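Ribonuclease H (Uncultured organism, PDB 3U3G) is a type 1 ribonuclease H that cleaves the RNA strand of RNA/DNA hybrids, an activity it shares with its family. Local coordinates at residues Y7-A12 and E129-A134; H105-M108 and N113-F116. All blocks are in the same frame, centred on the assembly; numbering follows the deposited sequence.

Contact 1. Residues Y7-A12 and E129-A134; sequences YTDGGA and ELVNEA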
loop_
_atom_site.group_PDB
_atom_site.type_symbol
_atom_site.label_atom_id
_atom_site.label_comp_id
_atom_site.label_asym_id
_atom_site.label_seq_id
_atom_site.Cartn_x
_atom_site.Cartn_y
_atom_site.Cartn_z
ATOM N N TYR A 7 -3.326 4.623 -3.474
ATOM C CA TYR A 7 -3.727 3.264 -3.845
ATOM C C TYR A 7 -2.515 2.366 -3.678
ATOM O O TYR A 7 -1.416 2.713 -4.129
ATOM C CB TYR A 7 -4.147 3.191 -5.318
ATOM C CG TYR A 7 -5.247 4.150 -5.705
ATOM C CD1 TYR A 7 -5.001 5.520 -5.791
ATOM C CD2 TYR A 7 -6.558 3.706 -5.839
ATOM C CE1 TYR A 7 -6.009 6.412 -6.158
ATOM C CE2 TYR A 7 -7.573 4.591 -6.189
ATOM C CZ TYR A 7 -7.303 5.938 -6.291
ATOM O OH TYR A 7 -8.325 6.843 -6.572
ATOM N N THR A 8 -2.701 1.204 -3.074
ATOM C CA THR A 8 -1.595 0.259 -2.987
ATOM C C THR A 8 -1.987 -1.104 -3.500
ATOM O O THR A 8 -3.159 -1.482 -3.446
ATOM C CB THR A 8 -1.032 0.107 -1.556
ATOM O OG1 THR A 8 -2.002 -0.539 -0.719
ATOM C CG2 THR A 8 -0.669 1.470 -0.953
ATOM N N ASP A 9 -0.999 -1.844 -3.978
ATOM C CA ASP A 9 -1.171 -3.253 -4.298
ATOM C C ASP A 9 0.185 -3.942 -4.168
ATOM O O ASP A 9 1.246 -3.313 -4.296
ATOM C CB ASP A 9 -1.718 -3.414 -5.729
ATOM C CG ASP A 9 -2.353 -4.783 -5.981
ATOM O OD1 ASP A 9 -2.621 -5.535 -5.022
ATOM O OD2 ASP A 9 -2.601 -5.102 -7.165
ATOM N N GLY A 10 0.151 -5.241 -3.902
ATOM C CA GLY A 10 1.345 -6.064 -3.916
ATOM C C GLY A 10 0.977 -7.426 -4.450
ATOM O O GLY A 10 -0.163 -7.868 -4.314
ATOM N N GLY A 11 1.937 -8.086 -5.071
ATOM C CA GLY A 11 1.696 -9.417 -5.611
ATOM C C GLY A 11 2.963 -10.231 -5.660
ATOM O O GLY A 11 4.061 -9.688 -5.794
ATOM N N ALA A 12 2.809 -11.531 -5.679
ATOM C CA ALA A 12 3.901 -12.441 -5.936
ATOM C C ALA A 12 3.515 -13.513 -6.981
ATOM O O ALA A 12 2.427 -13.940 -7.040
ATOM C CB ALA A 12 4.324 -13.109 -4.647
ATOM N N GLU A 129 -0.820 -2.715 -12.229
ATOM C CA GLU A 129 0.118 -2.585 -13.337
ATOM C C GLU A 129 1.526 -2.314 -12.827
ATOM O O GLU A 129 2.506 -2.877 -13.332
ATOM C CB GLU A 129 -0.313 -1.473 -14.308
ATOM C CG GLU A 129 -1.747 -1.577 -14.806
ATOM C CD GLU A 129 -2.229 -0.306 -15.513
ATOM O OE1 GLU A 129 -1.406 0.603 -15.763
ATOM O OE2 GLU A 129 -3.442 -0.212 -15.805
ATOM N N LEU A 130 1.626 -1.492 -11.785
ATOM C CA LEU A 130 2.932 -1.132 -11.246
ATOM C C LEU A 130 3.624 -2.351 -10.634
ATOM O O LEU A 130 4.830 -2.538 -10.788
ATOM C CB LEU A 130 2.782 -0.020 -10.200
ATOM C CG LEU A 130 2.331 1.337 -10.742
ATOM C CD1 LEU A 130 2.183 2.336 -9.594
ATOM C CD2 LEU A 130 3.327 1.846 -11.767
ATOM N N VAL A 131 2.860 -3.182 -9.930
ATOM C CA VAL A 131 3.387 -4.441 -9.397
ATOM C C VAL A 131 3.979 -5.275 -10.533
ATOM O O VAL A 131 5.109 -5.752 -10.457
ATOM C CB VAL A 131 2.265 -5.250 -8.691
ATOM C CG1 VAL A 131 2.738 -6.676 -8.378
ATOM C CG2 VAL A 131 1.816 -4.541 -7.415
ATOM N N ASN A 132 3.183 -5.477 -11.579
ATOM C CA ASN A 132 3.572 -6.385 -12.643
ATOM C C ASN A 132 4.699 -5.832 -13.510
ATOM O O ASN A 132 5.573 -6.576 -13.935
ATOM C CB ASN A 132 2.353 -6.751 -13.486
ATOM C CG ASN A 132 1.455 -7.764 -12.793
ATOM O OD1 ASN A 132 0.350 -7.432 -12.367
ATOM N ND2 ASN A 132 2.000 -8.942 -12.521
ATOM N N GLU A 133 4.771 -4.510 -13.618
ATOM C CA GLU A 133 5.894 -3.854 -14.287
ATOM C C GLU A 133 7.206 -4.160 -13.567
ATOM O O GLU A 133 8.211 -4.530 -14.200
ATOM C CB GLU A 133 5.642 -2.346 -14.341
ATOM C CG GLU A 133 6.657 -1.535 -15.128
ATOM C CD GLU A 133 6.343 -0.037 -15.116
ATOM O OE1 GLU A 133 5.165 0.326 -14.919
ATOM O OE2 GLU A 133 7.294 0.772 -15.165
ATOM N N ALA A 134 7.183 -4.057 -12.242
ATOM C CA ALA A 134 8.361 -4.295 -11.429
ATOM C C ALA A 134 8.800 -5.751 -11.520
ATOM O O ALA A 134 9.989 -6.025 -11.653
ATOM C CB ALA A 134 8.112 -3.891 -9.977
#
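Val131 rests its two methyl groups on the backbone of Asp9, Gly10 and Gly11, a simple example of a helix seated on a strand through one branched side chain. The bond from CA to CB is directed toward the strand, but CB itself stands back, leaving the contact to the two branches. With CG1 anti to the backbone N, the torsion (chi1 169°) turns Val131 CG1 toward Gly11, 3.7 Å from Gly11 N and 4.0 Å from Gly11 CA, beside a residue with no side chain to hold it off. Val131 CG2 goes the other way along the strand: it comes within 3.4 Å of Asp9 O and 3.8 Å of Gly10 CA, and meets the Asp9 side chain more loosely, at 4.1 Å from CB. The axes of segments 7-12 and 129-134 are 7.7 Å apart at their closest and inclined by 39°.

The setting is the central strand of the RNase H fold, where helix 125-139 packs on one face of the sheet. Asp9 occupies the place where these enzymes usually carry an acidic active-site residue, and its carboxylate lies close to that of Glu49, consistent with such a site. Between 7-12 and 129-134 the contact is van der Waals packing of methyls on peptide groups and glycine CA atoms, with nothing directional to fix it beyond fit.

Contact 2. Residues H105-M108 and N113-F116; sequences HIKM and NLVF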
loop_
_atom_site.group_PDB
_atom_site.type_symbol
_atom_site.label_atom_id
_atom_site.label_comp_id
_atom_site.label_asym_id
_atom_site.label_seq_id
_atom_site.Cartn_x
_atom_site.Cartn_y
_atom_site.Cartn_z
ATOM N N HIS A 105 2.040 1.060 14.099
ATOM C CA HIS A 105 2.820 2.044 14.819
ATOM C C HIS A 105 3.248 3.200 13.908
ATOM O O HIS A 105 3.156 4.378 14.277
ATOM C CB HIS A 105 4.035 1.380 15.465
ATOM C CG HIS A 105 4.841 2.310 16.315
ATOM N ND1 HIS A 105 4.564 2.540 17.646
ATOM C CD2 HIS A 105 5.792 3.204 15.970
ATOM C CE1 HIS A 105 5.375 3.478 18.101
ATOM N NE2 HIS A 105 6.065 3.959 17.085
ATOM N N ILE A 106 3.688 2.880 12.700
ATOM C CA ILE A 106 4.064 3.916 11.749
ATOM C C ILE A 106 2.890 4.830 11.435
ATOM O O ILE A 106 3.051 6.041 11.368
ATOM C CB ILE A 106 4.590 3.286 10.458
ATOM C CG1 ILE A 106 5.926 2.583 10.717
ATOM C CG2 ILE A 106 4.787 4.357 9.377
ATOM C CD1 ILE A 106 6.373 1.691 9.570
ATOM N N LYS A 107 1.726 4.247 11.166
ATOM C CA LYS A 107 0.572 5.060 10.817
ATOM C C LYS A 107 0.179 5.992 11.957
ATOM O O LYS A 107 -0.015 7.191 11.747
ATOM C CB LYS A 107 -0.611 4.184 10.404
ATOM C CG LYS A 107 -1.829 4.980 9.989
ATOM C CD LYS A 107 -3.107 4.258 10.389
ATOM C CE LYS A 107 -3.768 4.962 11.558
ATOM N NZ LYS A 107 -3.491 6.420 11.505
ATOM N N MET A 108 0.175 5.476 13.179
ATOM C CA MET A 108 -0.082 6.321 14.344
ATOM C C MET A 108 0.922 7.459 14.497
ATOM O O MET A 108 0.568 8.568 14.888
ATOM C CB MET A 108 -0.147 5.482 15.623
ATOM C CG MET A 108 -0.410 6.293 16.876
ATOM S SD MET A 108 -2.146 6.751 17.070
ATOM C CE MET A 108 -2.863 5.175 17.547
ATOM N N ASN A 113 -4.502 10.199 11.381
ATOM C CA ASN A 113 -5.853 10.313 10.842
ATOM C C ASN A 113 -6.041 9.659 9.483
ATOM O O ASN A 113 -7.094 9.799 8.870
ATOM C CB ASN A 113 -6.287 11.771 10.797
ATOM C CG ASN A 113 -6.268 12.418 12.162
ATOM O OD1 ASN A 113 -6.746 11.837 13.144
ATOM N ND2 ASN A 113 -5.572 13.545 12.264
ATOM N N LEU A 114 -5.043 8.904 9.038
ATOM C CA LEU A 114 -5.172 8.051 7.858
ATOM C C LEU A 114 -6.442 7.222 7.936
ATOM O O LEU A 114 -6.696 6.585 8.965
ATOM C CB LEU A 114 -3.972 7.105 7.771
ATOM C CG LEU A 114 -3.952 6.130 6.594
ATOM C CD1 LEU A 114 -3.852 6.915 5.294
ATOM C CD2 LEU A 114 -2.800 5.156 6.736
ATOM N N VAL A 115 -7.177 7.140 6.833
ATOM C CA VAL A 115 -8.306 6.219 6.726
ATOM C C VAL A 115 -8.113 5.228 5.599
ATOM O O VAL A 115 -7.365 5.488 4.659
ATOM C CB VAL A 115 -9.651 6.922 6.570
ATOM C CG1 VAL A 115 -9.945 7.776 7.786
ATOM C CG2 VAL A 115 -9.681 7.746 5.316
ATOM N N PHE A 116 -8.678 4.043 5.771
ATOM C CA PHE A 116 -8.630 2.982 4.770
ATOM C C PHE A 116 -9.994 2.814 4.104
ATOM O O PHE A 116 -11.042 2.901 4.767
ATOM C CB PHE A 116 -8.232 1.657 5.426
ATOM C CG PHE A 116 -6.823 1.639 5.950
ATOM C CD1 PHE A 116 -5.795 1.135 5.165
ATOM C CD2 PHE A 116 -6.546 1.996 7.258
ATOM C CE1 PHE A 116 -4.492 1.127 5.634
ATOM C CE2 PHE A 116 -5.231 2.012 7.723
ATOM C CZ PHE A 116 -4.215 1.578 6.900
#
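Lys107 lays the aliphatic part of its side chain obliquely across Leu114, and this pair carries most of the contact between the end of helix 94-110 and the residue just before strand 115-118. Lys107 CG lies 3.7 Å from Leu114 CB, and Lys107 CD is 4.0 Å from that same carbon. A still closer approach, 3.4 Å between Lys107 CG and Leu114 CD2, is tighter than usual van der Waals contact and remains doubtful, since Leu114 is modelled in two conformers. Farther along the chain, Lys107 CD comes obliquely to the ring of Phe116, 4.1 Å from CE2.

The bends of the lysine chain are consistent with the pull of its polar end. The chain leaves with CG anti to the backbone N (chi1 -178°), then bends at each of the next three torsions, curling round Leu114 until Lys107 NZ stands 3.8 Å from Leu114 CB. There the ammonium group hydrogen-bonds Val111 O and, weakly, Pro112 O. It thus holds the turn that follows its own helix, where a positive charge near the helix C-terminus is probably favourable.

Helix 94-110 belongs to the beta-alpha-beta crossover of the RNase H fold that joins strand 71-76 to its parallel neighbour 115-118, the outermost strand on that side of the sheet; the contact lies just where the chain turns back from helix to sheet.

Around this first shell, Leu114 is backed by Val72 and Val74 of the adjoining strand, while backbone hydrogen bonds between Val115 and these same two residues fix the edge strand in place. The Phe116 ring is set among Val82 and Met85 of helix 79-85 and Leu53 of helix 45-60.

How the contacts relate
From the N terminus, the chain enters contact 1 at once, in strand 3-12 at the middle of the sheet, but that contact closes only at 129-134 in helix 125-139, with 116 residues between the segments. Inside this long loop lies contact 2, a short closure with four residues between 105-108 and 113-116, so the two are nested and do not cross. Helix 125-139 is the next element after strand 115-118, which begins in contact 2. Contact 1 ties the last helix to the central strand; contact 2 ties helix 94-110 to the edge strand. Their centres are 21 Å apart, on opposite sides of the chain's centre, and one sheet connects them.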